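Local coordinates for protein galectin-1 (Bufo arenarum, PDB 1GAN) that binds beta-galactosides and probably other complex carbohydrates as a homodimeric lectin, and may regulate cell differentiation and apoptosis, at residues V18-S23 against L121-L126; V33-D38 against P116-L121; D38-L43 against E65-G70; L44-R49 against I59-K64. All blocks are in the same frame, centred on the assembly; numbering follows the deposited sequence.

Contact 1: residues V18-S23 against L121-L126; sequences VEIKGS and LSLEGL
Strands 18-23 and 121-124 run in nearly the same direction, 19° apart, with their axes 10.3 Å from each other and no hydrogen bond between them. They lie in opposite sheets of the galectin beta sandwich and face each other across its interior, and their inward side chains form part of the core. Ile-20 is in the middle. It meets Leu-121 tip to tip, CD1 to CD1 at 3.9 Å. The other branch of Ile-20, CG2, slides past Leu-123, 4.0 Å from its CD2. CG2 also lies 4.1 Å from CD2 of Leu-126. Val-18 adds a looser contact, its CG2 4.3 Å from Leu-121 CD1. Phe-90 of strand 85-92 and Ile-131 of strand 127-133 also touch Val-18. After strand 121-124 the chain turns through Gly-125, which has a positive phi of 69°. The gap between the backbones narrows here. Leu-126 lies against Gly-22, with CG 4.0 Å from Gly-22 CA, and its CD1 reaches Ser-23 O at 3.4 Å.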
loop_
_atom_site.group_PDB
_atom_site.type_symbol
_atom_site.label_atom_id
_atom_site.label_comp_id
_atom_site.label_asym_id
_atom_site.label_seq_id
_atom_site.Cartn_x
_atom_site.Cartn_y
_atom_site.Cartn_z
ATOM N N VAL A 18 -9.452 5.310 -4.691
ATOM C CA VAL A 18 -8.367 5.077 -3.772
ATOM C C VAL A 18 -8.000 6.444 -3.200
ATOM O O VAL A 18 -7.916 7.432 -3.925
ATOM C CB VAL A 18 -7.146 4.425 -4.521
ATOM C CG1 VAL A 18 -6.711 5.275 -5.696
ATOM C CG2 VAL A 18 -5.974 4.204 -3.581
ATOM N N GLU A 19 -7.884 6.512 -1.884
ATOM C CA GLU A 19 -7.514 7.744 -1.213
ATOM C C GLU A 19 -6.111 7.596 -0.651
ATOM O O GLU A 19 -5.782 6.561 -0.053
ATOM C CB GLU A 19 -8.492 8.001 -0.082
ATOM C CG GLU A 19 -8.038 9.055 0.873
ATOM C CD GLU A 19 -8.855 9.017 2.132
ATOM O OE1 GLU A 19 -9.962 9.606 2.121
ATOM O OE2 GLU A 19 -8.394 8.385 3.121
ATOM N N ILE A 20 -5.278 8.603 -0.875
ATOM C CA ILE A 20 -3.901 8.605 -0.380
ATOM C C ILE A 20 -3.717 9.702 0.675
ATOM O O ILE A 20 -4.161 10.847 0.487
ATOM C CB ILE A 20 -2.866 8.942 -1.505
ATOM C CG1 ILE A 20 -2.989 7.973 -2.688
ATOM C CG2 ILE A 20 -1.445 8.918 -0.951
ATOM C CD1 ILE A 20 -2.702 6.550 -2.333
ATOM N N LYS A 21 -3.046 9.353 1.768
ATOM C CA LYS A 21 -2.720 10.294 2.832
ATOM C C LYS A 21 -1.211 10.282 2.937
ATOM O O LYS A 21 -0.586 9.221 3.022
ATOM C CB LYS A 21 -3.327 9.890 4.169
ATOM C CG LYS A 21 -4.742 10.343 4.341
ATOM C CD LYS A 21 -5.345 9.837 5.633
ATOM C CE LYS A 21 -6.842 10.108 5.649
ATOM N NZ LYS A 21 -7.524 9.391 6.753
ATOM N N GLY A 22 -0.618 11.459 2.868
ATOM C CA GLY A 22 0.822 11.551 2.959
ATOM C C GLY A 22 1.188 12.858 3.605
ATOM O O GLY A 22 0.321 13.622 4.022
ATOM N N SER A 23 2.484 13.093 3.689
ATOM C CA SER A 23 3.029 14.312 4.250
ATOM C C SER A 23 4.119 14.750 3.275
ATOM O O SER A 23 4.860 13.909 2.735
ATOM C CB SER A 23 3.615 14.036 5.634
ATOM O OG SER A 23 4.392 12.849 5.594
ATOM N N LEU A 121 0.111 1.481 -8.521
ATOM C CA LEU A 121 0.101 2.821 -7.948
ATOM C C LEU A 121 1.501 3.083 -7.368
ATOM O O LEU A 121 2.134 2.181 -6.814
ATOM C CB LEU A 121 -0.961 2.969 -6.828
ATOM C CG LEU A 121 -0.954 4.311 -6.043
ATOM C CD1 LEU A 121 -2.346 4.802 -5.758
ATOM C CD2 LEU A 121 -0.183 4.221 -4.733
ATOM N N SER A 122 2.008 4.295 -7.537
ATOM C CA SER A 122 3.285 4.653 -6.955
ATOM C C SER A 122 3.209 6.125 -6.585
ATOM O O SER A 122 2.348 6.871 -7.104
ATOM C CB SER A 122 4.452 4.389 -7.894
ATOM O OG SER A 122 4.415 5.249 -8.992
ATOM N N LEU A 123 4.013 6.492 -5.586
ATOM C CA LEU A 123 4.084 7.859 -5.089
ATOM C C LEU A 123 5.522 8.257 -5.237
ATOM O O LEU A 123 6.406 7.400 -5.219
ATOM C CB LEU A 123 3.739 7.950 -3.611
ATOM C CG LEU A 123 2.500 7.329 -3.013
ATOM C CD1 LEU A 123 2.478 7.615 -1.537
ATOM C CD2 LEU A 123 1.274 7.913 -3.643
ATOM N N GLU A 124 5.739 9.556 -5.388
ATOM C CA GLU A 124 7.061 10.152 -5.510
ATOM C C GLU A 124 7.062 11.467 -4.714
ATOM O O GLU A 124 6.114 12.248 -4.793
ATOM C CB GLU A 124 7.380 10.401 -6.971
ATOM C CG GLU A 124 7.952 9.186 -7.642
ATOM C CD GLU A 124 7.497 9.018 -9.074
ATOM O OE1 GLU A 124 7.372 10.040 -9.790
ATOM O OE2 GLU A 124 7.262 7.850 -9.476
ATOM N N GLY A 125 8.075 11.646 -3.869
ATOM C CA GLY A 125 8.186 12.846 -3.064
ATOM C C GLY A 125 7.129 12.980 -1.987
ATOM O O GLY A 125 6.970 14.048 -1.400
ATOM N N LEU A 126 6.388 11.913 -1.730
ATOM C CA LEU A 126 5.355 11.962 -0.710
ATOM C C LEU A 126 5.658 10.927 0.345
ATOM O O LEU A 126 5.985 9.785 0.021
ATOM C CB LEU A 126 3.998 11.665 -1.327
ATOM C CG LEU A 126 2.794 11.983 -0.450
ATOM C CD1 LEU A 126 2.868 13.450 -0.027
ATOM C CD2 LEU A 126 1.513 11.717 -1.217
#

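Contact 2: residues V33-D38 against P116-L121; sequences VNLGED and PSIPFL
Phe-120 pairs with Gly-36 where strand 118-121 runs antiparallel to strand 33-35. Gly-36 N donates to Phe-120 O at 2.9 Å and 166°. Phe-120 N donates back to Gly-36 O, also at 2.9 Å, with a more bent angle of 149°. These two bonds make a hydrogen-bonded pair. The next pair, Leu-35 with Leu-121, is non-hydrogen-bonded.

The side chain of Phe-120 follows the corner that the chain makes at Gly-36 and Glu-37. Its CB is 3.4 Å from Gly-36 O and is also near Glu-37 O. CG is anti to the backbone N (chi1 175°) and comes near Asp-38 CA. Farther out, CD1 and CE1 both meet Asp-38 C, which lies over one face of the ring, toward its rim. Pro-119 packs on the same corner, with CD 3.2 Å from Gly-36 O. Ile-118 puts CG2 3.5 Å from Gly-36 N.

On the face of Leu-35 and Leu-121, Leu-35 CD2 touches Leu-121 CD1 at 3.7 Å. The carbonyl of Asn-34 receives a CA-H...O contact from Leu-121 CA at 3.2 Å. The side-chain amide of Asn-34 bonds to His-45 ND1 through OD1 and to Ser-122 OG through ND2.

Strand 118-124 lies between strands 6-12 and 30-35 in its sheet. Phe-120 touches Thr-8 of the former and Phe-42 of strand 41-49, while Leu-35 packs on Phe-90 of the opposing sheet.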
loop_
_atom_site.group_PDB
_atom_site.type_symbol
_atom_site.label_atom_id
_atom_site.label_comp_id
_atom_site.label_asym_id
_atom_site.label_seq_id
_atom_site.Cartn_x
_atom_site.Cartn_y
_atom_site.Cartn_z
ATOM N N VAL A 33 1.709 11.259 -7.819
ATOM C CA VAL A 33 0.951 10.037 -7.547
ATOM C C VAL A 33 0.766 9.508 -8.960
ATOM O O VAL A 33 0.355 10.268 -9.852
ATOM C CB VAL A 33 -0.458 10.296 -6.929
ATOM C CG1 VAL A 33 -1.229 8.990 -6.783
ATOM C CG2 VAL A 33 -0.325 10.883 -5.559
ATOM N N ASN A 34 1.113 8.238 -9.187
ATOM C CA ASN A 34 0.976 7.603 -10.499
ATOM C C ASN A 34 0.012 6.415 -10.439
ATOM O O ASN A 34 0.080 5.579 -9.537
ATOM C CB ASN A 34 2.321 7.117 -10.993
ATOM C CG ASN A 34 3.377 8.213 -11.032
ATOM O OD1 ASN A 34 3.260 9.160 -11.799
ATOM N ND2 ASN A 34 4.448 8.055 -10.250
ATOM N N LEU A 35 -0.883 6.326 -11.408
ATOM C CA LEU A 35 -1.841 5.228 -11.472
ATOM C C LEU A 35 -1.666 4.617 -12.854
ATOM O O LEU A 35 -1.723 5.339 -13.830
ATOM C CB LEU A 35 -3.279 5.741 -11.332
ATOM C CG LEU A 35 -3.838 6.119 -9.954
ATOM C CD1 LEU A 35 -5.243 6.646 -10.106
ATOM C CD2 LEU A 35 -3.895 4.900 -9.073
ATOM N N GLY A 36 -1.477 3.304 -12.946
ATOM C CA GLY A 36 -1.294 2.683 -14.248
ATOM C C GLY A 36 -1.138 1.166 -14.271
ATOM O O GLY A 36 -1.554 0.465 -13.364
ATOM N N GLU A 37 -0.516 0.665 -15.321
ATOM C CA GLU A 37 -0.287 -0.760 -15.500
ATOM C C GLU A 37 1.036 -1.225 -14.936
ATOM O O GLU A 37 1.139 -2.330 -14.431
ATOM C CB GLU A 37 -0.329 -1.096 -16.986
ATOM C CG GLU A 37 -1.735 -1.007 -17.543
ATOM C CD GLU A 37 -1.778 -0.967 -19.045
ATOM O OE1 GLU A 37 -1.503 0.122 -19.600
ATOM O OE2 GLU A 37 -2.104 -2.014 -19.658
ATOM N N ASP A 38 2.055 -0.382 -15.067
ATOM C CA ASP A 38 3.417 -0.689 -14.618
ATOM C C ASP A 38 4.203 0.599 -14.648
ATOM O O ASP A 38 3.699 1.625 -15.088
ATOM C CB ASP A 38 4.080 -1.739 -15.556
ATOM C CG ASP A 38 3.918 -1.411 -17.046
ATOM O OD1 ASP A 38 4.654 -0.542 -17.547
ATOM O OD2 ASP A 38 3.079 -2.049 -17.728
ATOM N N PRO A 116 -9.612 -2.581 -17.553
ATOM C CA PRO A 116 -10.566 -3.309 -16.712
ATOM C C PRO A 116 -10.280 -3.017 -15.240
ATOM O O PRO A 116 -11.178 -3.021 -14.412
ATOM C CB PRO A 116 -10.272 -4.758 -17.065
ATOM C CG PRO A 116 -9.864 -4.664 -18.471
ATOM C CD PRO A 116 -8.961 -3.487 -18.511
ATOM N N SER A 117 -9.018 -2.784 -14.919
ATOM C CA SER A 117 -8.615 -2.440 -13.566
ATOM C C SER A 117 -7.231 -1.820 -13.640
ATOM O O SER A 117 -6.531 -1.939 -14.651
ATOM C CB SER A 117 -8.596 -3.659 -12.660
ATOM O OG SER A 117 -7.505 -4.462 -13.006
ATOM N N ILE A 118 -6.883 -1.082 -12.596
ATOM C CA ILE A 118 -5.609 -0.389 -12.509
ATOM C C ILE A 118 -4.830 -1.202 -11.504
ATOM O O ILE A 118 -5.171 -1.238 -10.333
ATOM C CB ILE A 118 -5.806 1.082 -12.012
ATOM C CG1 ILE A 118 -6.657 1.867 -13.013
ATOM C CG2 ILE A 118 -4.493 1.797 -11.953
ATOM C CD1 ILE A 118 -6.966 3.287 -12.591
ATOM N N PRO A 119 -3.787 -1.891 -11.960
ATOM C CA PRO A 119 -2.988 -2.715 -11.062
ATOM C C PRO A 119 -1.887 -2.031 -10.289
ATOM O O PRO A 119 -1.527 -2.497 -9.211
ATOM C CB PRO A 119 -2.389 -3.741 -12.009
ATOM C CG PRO A 119 -2.155 -2.928 -13.256
ATOM C CD PRO A 119 -3.400 -2.103 -13.376
ATOM N N PHE A 120 -1.398 -0.907 -10.782
ATOM C CA PHE A 120 -0.271 -0.264 -10.138
ATOM C C PHE A 120 -0.474 1.175 -9.675
ATOM O O PHE A 120 -1.123 1.983 -10.347
ATOM C CB PHE A 120 0.894 -0.389 -11.131
ATOM C CG PHE A 120 2.173 0.321 -10.743
ATOM C CD1 PHE A 120 2.375 1.657 -11.092
ATOM C CD2 PHE A 120 3.236 -0.395 -10.189
ATOM C CE1 PHE A 120 3.610 2.253 -10.914
ATOM C CE2 PHE A 120 4.470 0.193 -10.010
ATOM C CZ PHE A 120 4.666 1.519 -10.375
ATOM N N LEU A 121 0.111 1.481 -8.521
ATOM C CA LEU A 121 0.101 2.821 -7.948
ATOM C C LEU A 121 1.501 3.083 -7.368
ATOM O O LEU A 121 2.134 2.181 -6.814
ATOM C CB LEU A 121 -0.961 2.969 -6.828
ATOM C CG LEU A 121 -0.954 4.311 -6.043
ATOM C CD1 LEU A 121 -2.346 4.802 -5.758
ATOM C CD2 LEU A 121 -0.183 4.221 -4.733
#

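Contact 3: residues D38-L43 against E65-G70; sequences DASNFL and EADAWG. With GAL (beta-D-galactopyranose), chain C.
Two turns meet beside the galactose site of the lectin. One is the type I turn 38-41, and the other is the type I' turn 65-68, which joins strands 58-65 and 68-75. Ser-40 and Asp-67 hold them together. Asp-67 N donates to Ser-40 O at 3.0 Å, in the carbonyl plane and on a lone pair. Ser-40 OG donates to Asp-67 OD2 at 2.6 Å, coming from above the carboxylate plane. Ala-66 N gives a further bond to Asn-41 OD1 at 3.0 Å, from above the plane of that carbonyl. The amide of Asn-41 is held at its other end too, since ND2 donates to Asp-38 OD1 at 2.9 Å. Ser-40 N binds the same OD1, which closes an Asx turn.

Nearer the sugar, Trp-69 CH2 lies in plane at the edge of the Phe-42 ring, 4.0 Å from Phe-42 CD2. Galactose C5 sits over the centre of one indole face, and C4 is 3.7 Å from Trp-69 CZ2. Lys-64 makes a cation-pi contact with Trp-69 and a salt bridge to Asp-67.

The chemistry is divided. Polar bonds join the turns, while Trp-69 offers its aromatic face to the C-H side of galactose, the CH-pi stacking characteristic of galectins.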
loop_
_atom_site.group_PDB
_atom_site.type_symbol
_atom_site.label_atom_id
_atom_site.label_comp_id
_atom_site.label_asym_id
_atom_site.label_seq_id
_atom_site.Cartn_x
_atom_site.Cartn_y
_atom_site.Cartn_z
ATOM N N ASP A 38 2.055 -0.382 -15.067
ATOM C CA ASP A 38 3.417 -0.689 -14.618
ATOM C C ASP A 38 4.203 0.599 -14.648
ATOM O O ASP A 38 3.699 1.625 -15.088
ATOM C CB ASP A 38 4.080 -1.739 -15.556
ATOM C CG ASP A 38 3.918 -1.411 -17.046
ATOM O OD1 ASP A 38 4.654 -0.542 -17.547
ATOM O OD2 ASP A 38 3.079 -2.049 -17.728
ATOM N N ALA A 39 5.480 0.526 -14.309
ATOM C CA ALA A 39 6.321 1.716 -14.285
ATOM C C ALA A 39 6.549 2.463 -15.617
ATOM O O ALA A 39 7.163 3.531 -15.631
ATOM C CB ALA A 39 7.623 1.395 -13.609
ATOM N N SER A 40 6.049 1.939 -16.731
ATOM C CA SER A 40 6.221 2.618 -18.025
ATOM C C SER A 40 4.894 3.031 -18.644
ATOM O O SER A 40 4.849 3.633 -19.722
ATOM C CB SER A 40 6.944 1.710 -19.025
ATOM O OG SER A 40 8.330 1.664 -18.746
ATOM N N ASN A 41 3.804 2.669 -17.991
ATOM C CA ASN A 41 2.515 2.994 -18.548
ATOM C C ASN A 41 1.622 3.540 -17.451
ATOM O O ASN A 41 1.181 2.772 -16.584
ATOM C CB ASN A 41 1.909 1.740 -19.175
ATOM C CG ASN A 41 2.716 1.240 -20.358
ATOM O OD1 ASN A 41 2.504 1.673 -21.488
ATOM N ND2 ASN A 41 3.678 0.358 -20.099
ATOM N N PHE A 42 1.374 4.853 -17.484
ATOM C CA PHE A 42 0.536 5.507 -16.475
ATOM C C PHE A 42 -0.731 6.040 -17.116
ATOM O O PHE A 42 -0.670 6.692 -18.160
ATOM C CB PHE A 42 1.280 6.691 -15.816
ATOM C CG PHE A 42 2.542 6.305 -15.085
ATOM C CD1 PHE A 42 2.645 5.090 -14.425
ATOM C CD2 PHE A 42 3.617 7.193 -14.999
ATOM C CE1 PHE A 42 3.792 4.763 -13.675
ATOM C CE2 PHE A 42 4.770 6.872 -14.256
ATOM C CZ PHE A 42 4.851 5.653 -13.593
ATOM N N LEU A 43 -1.876 5.737 -16.521
ATOM C CA LEU A 43 -3.161 6.234 -17.006
ATOM C C LEU A 43 -3.196 7.686 -16.500
ATOM O O LEU A 43 -3.598 8.623 -17.206
ATOM C CB LEU A 43 -4.302 5.404 -16.395
ATOM C CG LEU A 43 -5.676 5.453 -17.070
ATOM C CD1 LEU A 43 -5.514 5.040 -18.514
ATOM C CD2 LEU A 43 -6.670 4.526 -16.399
ATOM N N GLU A 65 2.789 6.390 -21.856
ATOM C CA GLU A 65 2.633 5.171 -22.622
ATOM C C GLU A 65 3.979 4.737 -23.150
ATOM O O GLU A 65 4.631 5.459 -23.909
ATOM C CB GLU A 65 1.659 5.390 -23.771
ATOM C CG GLU A 65 1.571 4.183 -24.679
ATOM C CD GLU A 65 0.335 4.164 -25.571
ATOM O OE1 GLU A 65 0.120 5.155 -26.323
ATOM O OE2 GLU A 65 -0.392 3.129 -25.530
ATOM N N ALA A 66 4.447 3.596 -22.679
ATOM C CA ALA A 66 5.737 3.109 -23.136
ATOM C C ALA A 66 6.853 4.122 -22.864
ATOM O O ALA A 66 7.721 4.365 -23.712
ATOM C CB ALA A 66 5.662 2.811 -24.633
ATOM N N ASP A 67 6.828 4.710 -21.679
ATOM C CA ASP A 67 7.819 5.696 -21.297
ATOM C C ASP A 67 7.850 7.014 -22.063
ATOM O O ASP A 67 8.766 7.825 -21.890
ATOM C CB ASP A 67 9.204 5.070 -21.185
ATOM C CG ASP A 67 9.426 4.426 -19.832
ATOM O OD1 ASP A 67 9.033 5.011 -18.784
ATOM O OD2 ASP A 67 9.967 3.313 -19.824
ATOM N N ALA A 68 6.809 7.253 -22.854
ATOM C CA ALA A 68 6.675 8.503 -23.574
ATOM C C ALA A 68 5.482 9.243 -22.958
ATOM O O ALA A 68 4.345 8.751 -22.929
ATOM C CB ALA A 68 6.456 8.258 -25.064
ATOM N N TRP A 69 5.778 10.405 -22.410
ATOM C CA TRP A 69 4.801 11.252 -21.773
ATOM C C TRP A 69 3.766 11.768 -22.782
ATOM O O TRP A 69 4.116 12.076 -23.925
ATOM C CB TRP A 69 5.528 12.429 -21.138
ATOM C CG TRP A 69 6.282 12.064 -19.940
ATOM C CD1 TRP A 69 7.613 12.134 -19.784
ATOM C CD2 TRP A 69 5.749 11.558 -18.705
ATOM N NE1 TRP A 69 7.966 11.702 -18.534
ATOM C CE2 TRP A 69 6.842 11.343 -17.845
ATOM C CE3 TRP A 69 4.455 11.273 -18.243
ATOM C CZ2 TRP A 69 6.696 10.854 -16.542
ATOM C CZ3 TRP A 69 4.300 10.787 -16.942
ATOM C CH2 TRP A 69 5.415 10.582 -16.107
ATOM N N GLY A 70 2.509 11.867 -22.350
ATOM C CA GLY A 70 1.441 12.330 -23.215
ATOM C C GLY A 70 1.265 13.833 -23.222
ATOM O O GLY A 70 2.234 14.590 -22.999
HETATM C C1 GAL C . 8.126 16.214 -17.272
HETATM C C2 GAL C . 8.706 15.735 -15.932
HETATM C C3 GAL C . 8.160 14.355 -15.557
HETATM C C4 GAL C . 6.642 14.398 -15.556
HETATM C C5 GAL C . 6.145 14.899 -16.913
HETATM C C6 GAL C . 4.659 15.021 -16.986
HETATM O O2 GAL C . 10.122 15.702 -15.987
HETATM O O3 GAL C . 8.598 14.003 -14.257
HETATM O O4 GAL C . 6.198 15.260 -14.516
HETATM O O5 GAL C . 6.689 16.207 -17.203
HETATM O O6 GAL C . 4.273 15.366 -18.301
#

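Contact 4: residues L44-R49 against I59-K64; sequences LHFNAR and IVCNSK. With GAL (beta-D-galactopyranose), chain C; NDG (2-acetamido-2-deoxy-alpha-D-glucopyranose), chain B.
Galactose O4 is gripped by two side chains of strand 44-49. Arg-49 NH2 donates to it at 2.7 Å. His-45 NE2 is hydrogen-bonded to it at 2.8 Å, with O4 at the edge of the imidazole. Asn-47 OD1 also lies close, 2.9 Å from O4. That OD1 accepts from both NE and NH2 of Arg-49, side-on and within the guanidinium plane, so it helps to set the tilt of this group.

CG of Arg-49 stands beside its own backbone N (chi1 -67°). From there the chain runs extended to NE and crosses Val-60, whose CG2 lies over one face of the guanidinium, 3.8 Å from NE. The edge faces the glycan. NH2 also binds galactose O5, and NH1 donates to O3 of the N-acetylated sugar at 2.9 Å. From strand 59-64, Asn-62 ND2 reaches galactose O6 at 2.8 Å in an almost straight bond of 176°.

His-45 with Asn-62 and Asn-47 with Val-60 are antiparallel hydrogen-bonded pairs. On the opposite face of the sheet, Phe-46 CE2 packs on Ile-59 CG2 at 3.7 Å. Asn-34 holds His-45 ND1, and Glu-72 binds both sugars.

Recognition of O4 therefore rests on side chains that are themselves positioned by neighbours. This fits a site selective for galactose, whose axial O4 distinguishes it from glucose.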
loop_
_atom_site.group_PDB
_atom_site.type_symbol
_atom_site.label_atom_id
_atom_site.label_comp_id
_atom_site.label_asym_id
_atom_site.label_seq_id
_atom_site.Cartn_x
_atom_site.Cartn_y
_atom_site.Cartn_z
ATOM N N LEU A 44 -2.695 7.868 -15.282
ATOM C CA LEU A 44 -2.631 9.189 -14.688
ATOM C C LEU A 44 -1.372 9.391 -13.879
ATOM O O LEU A 44 -0.964 8.525 -13.126
ATOM C CB LEU A 44 -3.841 9.462 -13.801
ATOM C CG LEU A 44 -3.730 10.713 -12.930
ATOM C CD1 LEU A 44 -3.580 11.942 -13.847
ATOM C CD2 LEU A 44 -4.958 10.841 -12.023
ATOM N N HIS A 45 -0.704 10.501 -14.143
ATOM C CA HIS A 45 0.478 10.920 -13.410
ATOM C C HIS A 45 0.039 12.304 -12.907
ATOM O O HIS A 45 -0.236 13.201 -13.722
ATOM C CB HIS A 45 1.677 11.011 -14.353
ATOM C CG HIS A 45 2.802 11.865 -13.843
ATOM N ND1 HIS A 45 3.718 11.425 -12.916
ATOM C CD2 HIS A 45 3.199 13.112 -14.194
ATOM C CE1 HIS A 45 4.630 12.359 -12.715
ATOM N NE2 HIS A 45 4.338 13.393 -13.478
ATOM N N PHE A 46 -0.198 12.400 -11.591
ATOM C CA PHE A 46 -0.611 13.626 -10.915
ATOM C C PHE A 46 0.629 14.225 -10.247
ATOM O O PHE A 46 1.131 13.697 -9.250
ATOM C CB PHE A 46 -1.674 13.281 -9.885
ATOM C CG PHE A 46 -2.052 14.427 -8.994
ATOM C CD1 PHE A 46 -1.364 14.649 -7.797
ATOM C CD2 PHE A 46 -3.118 15.266 -9.329
ATOM C CE1 PHE A 46 -1.723 15.682 -6.943
ATOM C CE2 PHE A 46 -3.488 16.302 -8.483
ATOM C CZ PHE A 46 -2.784 16.512 -7.280
ATOM N N ASN A 47 1.099 15.353 -10.773
ATOM C CA ASN A 47 2.323 15.984 -10.289
ATOM C C ASN A 47 2.113 17.397 -9.713
ATOM O O ASN A 47 1.881 18.353 -10.448
ATOM C CB ASN A 47 3.292 15.993 -11.488
ATOM C CG ASN A 47 4.731 16.383 -11.147
ATOM O OD1 ASN A 47 5.511 16.652 -12.058
ATOM N ND2 ASN A 47 5.103 16.372 -9.877
ATOM N N ALA A 48 2.176 17.533 -8.396
ATOM C CA ALA A 48 2.018 18.846 -7.767
ATOM C C ALA A 48 3.401 19.467 -7.715
ATOM O O ALA A 48 4.268 18.970 -7.024
ATOM C CB ALA A 48 1.463 18.698 -6.366
ATOM N N ARG A 49 3.617 20.544 -8.453
ATOM C CA ARG A 49 4.921 21.195 -8.497
ATOM C C ARG A 49 4.986 22.497 -7.703
ATOM O O ARG A 49 4.211 23.435 -7.942
ATOM C CB ARG A 49 5.302 21.473 -9.952
ATOM C CG ARG A 49 5.560 20.218 -10.762
ATOM C CD ARG A 49 5.614 20.493 -12.229
ATOM N NE ARG A 49 5.680 19.246 -12.988
ATOM C CZ ARG A 49 6.031 19.156 -14.274
ATOM N NH1 ARG A 49 6.342 20.247 -14.973
ATOM N NH2 ARG A 49 6.181 17.971 -14.837
ATOM N N ILE A 59 -0.211 22.248 -10.769
ATOM C CA ILE A 59 -0.479 20.837 -10.876
ATOM C C ILE A 59 -0.441 20.477 -12.342
ATOM O O ILE A 59 -1.069 21.132 -13.170
ATOM C CB ILE A 59 -1.856 20.457 -10.301
ATOM C CG1 ILE A 59 -1.853 20.650 -8.786
ATOM C CG2 ILE A 59 -2.201 19.011 -10.652
ATOM C CD1 ILE A 59 -3.192 20.426 -8.144
ATOM N N VAL A 60 0.435 19.542 -12.663
ATOM C CA VAL A 60 0.572 19.028 -14.005
ATOM C C VAL A 60 0.106 17.564 -13.961
ATOM O O VAL A 60 0.520 16.786 -13.090
ATOM C CB VAL A 60 2.029 19.120 -14.506
ATOM C CG1 VAL A 60 2.125 18.584 -15.926
ATOM C CG2 VAL A 60 2.487 20.558 -14.465
ATOM N N CYS A 61 -0.804 17.236 -14.866
ATOM C CA CYS A 61 -1.369 15.914 -15.009
ATOM C C CYS A 61 -1.032 15.430 -16.414
ATOM O O CYS A 61 -1.092 16.202 -17.384
ATOM C CB CYS A 61 -2.891 15.971 -14.860
ATOM S SG CYS A 61 -3.467 16.070 -13.163
ATOM N N ASN A 62 -0.697 14.150 -16.531
ATOM C CA ASN A 62 -0.363 13.581 -17.827
ATOM C C ASN A 62 -0.498 12.069 -17.752
ATOM O O ASN A 62 -0.771 11.502 -16.674
ATOM C CB ASN A 62 1.075 13.968 -18.214
ATOM C CG ASN A 62 1.299 13.946 -19.716
ATOM O OD1 ASN A 62 0.429 13.525 -20.462
ATOM N ND2 ASN A 62 2.474 14.380 -20.160
ATOM N N SER A 63 -0.386 11.423 -18.904
ATOM C CA SER A 63 -0.433 9.989 -18.962
ATOM C C SER A 63 0.913 9.598 -19.519
ATOM O O SER A 63 1.669 10.454 -19.975
ATOM C CB SER A 63 -1.556 9.514 -19.875
ATOM O OG SER A 63 -1.433 10.065 -21.159
ATOM N N LYS A 64 1.272 8.333 -19.392
ATOM C CA LYS A 64 2.534 7.851 -19.937
ATOM C C LYS A 64 2.302 6.515 -20.626
ATOM O O LYS A 64 1.646 5.650 -20.083
ATOM C CB LYS A 64 3.599 7.706 -18.866
ATOM C CG LYS A 64 5.002 7.658 -19.474
ATOM C CD LYS A 64 6.114 7.578 -18.405
ATOM C CE LYS A 64 6.001 6.305 -17.581
ATOM N NZ LYS A 64 7.231 6.108 -16.753
HETATM C C1 GAL C . 8.126 16.214 -17.272
HETATM C C2 GAL C . 8.706 15.735 -15.932
HETATM C C3 GAL C . 8.160 14.355 -15.557
HETATM C C4 GAL C . 6.642 14.398 -15.556
HETATM C C5 GAL C . 6.145 14.899 -16.913
HETATM C C6 GAL C . 4.659 15.021 -16.986
HETATM O O2 GAL C . 10.122 15.702 -15.987
HETATM O O3 GAL C . 8.598 14.003 -14.257
HETATM O O4 GAL C . 6.198 15.260 -14.516
HETATM O O5 GAL C . 6.689 16.207 -17.203
HETATM O O6 GAL C . 4.273 15.366 -18.301
HETATM C C1 NDG B . 8.661 20.358 -20.616
HETATM C C2 NDG B . 7.349 20.213 -19.840
HETATM C C3 NDG B . 7.618 19.514 -18.516
HETATM C C4 NDG B . 8.201 18.134 -18.772
HETATM C C5 NDG B . 9.472 18.266 -19.648
HETATM C C6 NDG B . 10.002 16.911 -20.130
HETATM C C7 NDG B . 6.079 22.130 -20.553
HETATM C C8 NDG B . 5.504 23.502 -20.235
HETATM O O5 NDG B . 9.211 19.049 -20.851
HETATM O O3 NDG B . 6.426 19.403 -17.767
HETATM O O4 NDG B . 8.533 17.524 -17.500
HETATM O O6 NDG B . 9.043 16.219 -20.944
HETATM O O7 NDG B . 5.894 21.630 -21.659
HETATM N N2 NDG B . 6.771 21.521 -19.599
HETATM O O1 NDG B . 9.576 20.992 -19.793
#

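Contacts 2, 3 and 4 lie in the six-stranded sheet: contact 2 pairs strands 118-124 and 30-35, contact 4 pairs 41-49 and 58-65, and contact 3 joins the turns beside them, next to strand 68-75. Contact 1 joins this sheet to the five-stranded one through strand 16-23. Along the chain they are nested: contact 4 within contact 3, contact 3 within contact 2, and contact 2 within contact 1. Contacts 1 and 2 share Leu-121, and contacts 2 and 3 share Asp-38. Centres of contacts 2 and 3 are about 10 Å apart, and those of 1 and 3 about 18 Å. Contacts 3 and 4 both touch galactose. One sheet thus carries the sugar site on one face and meets the sandwich core with the other.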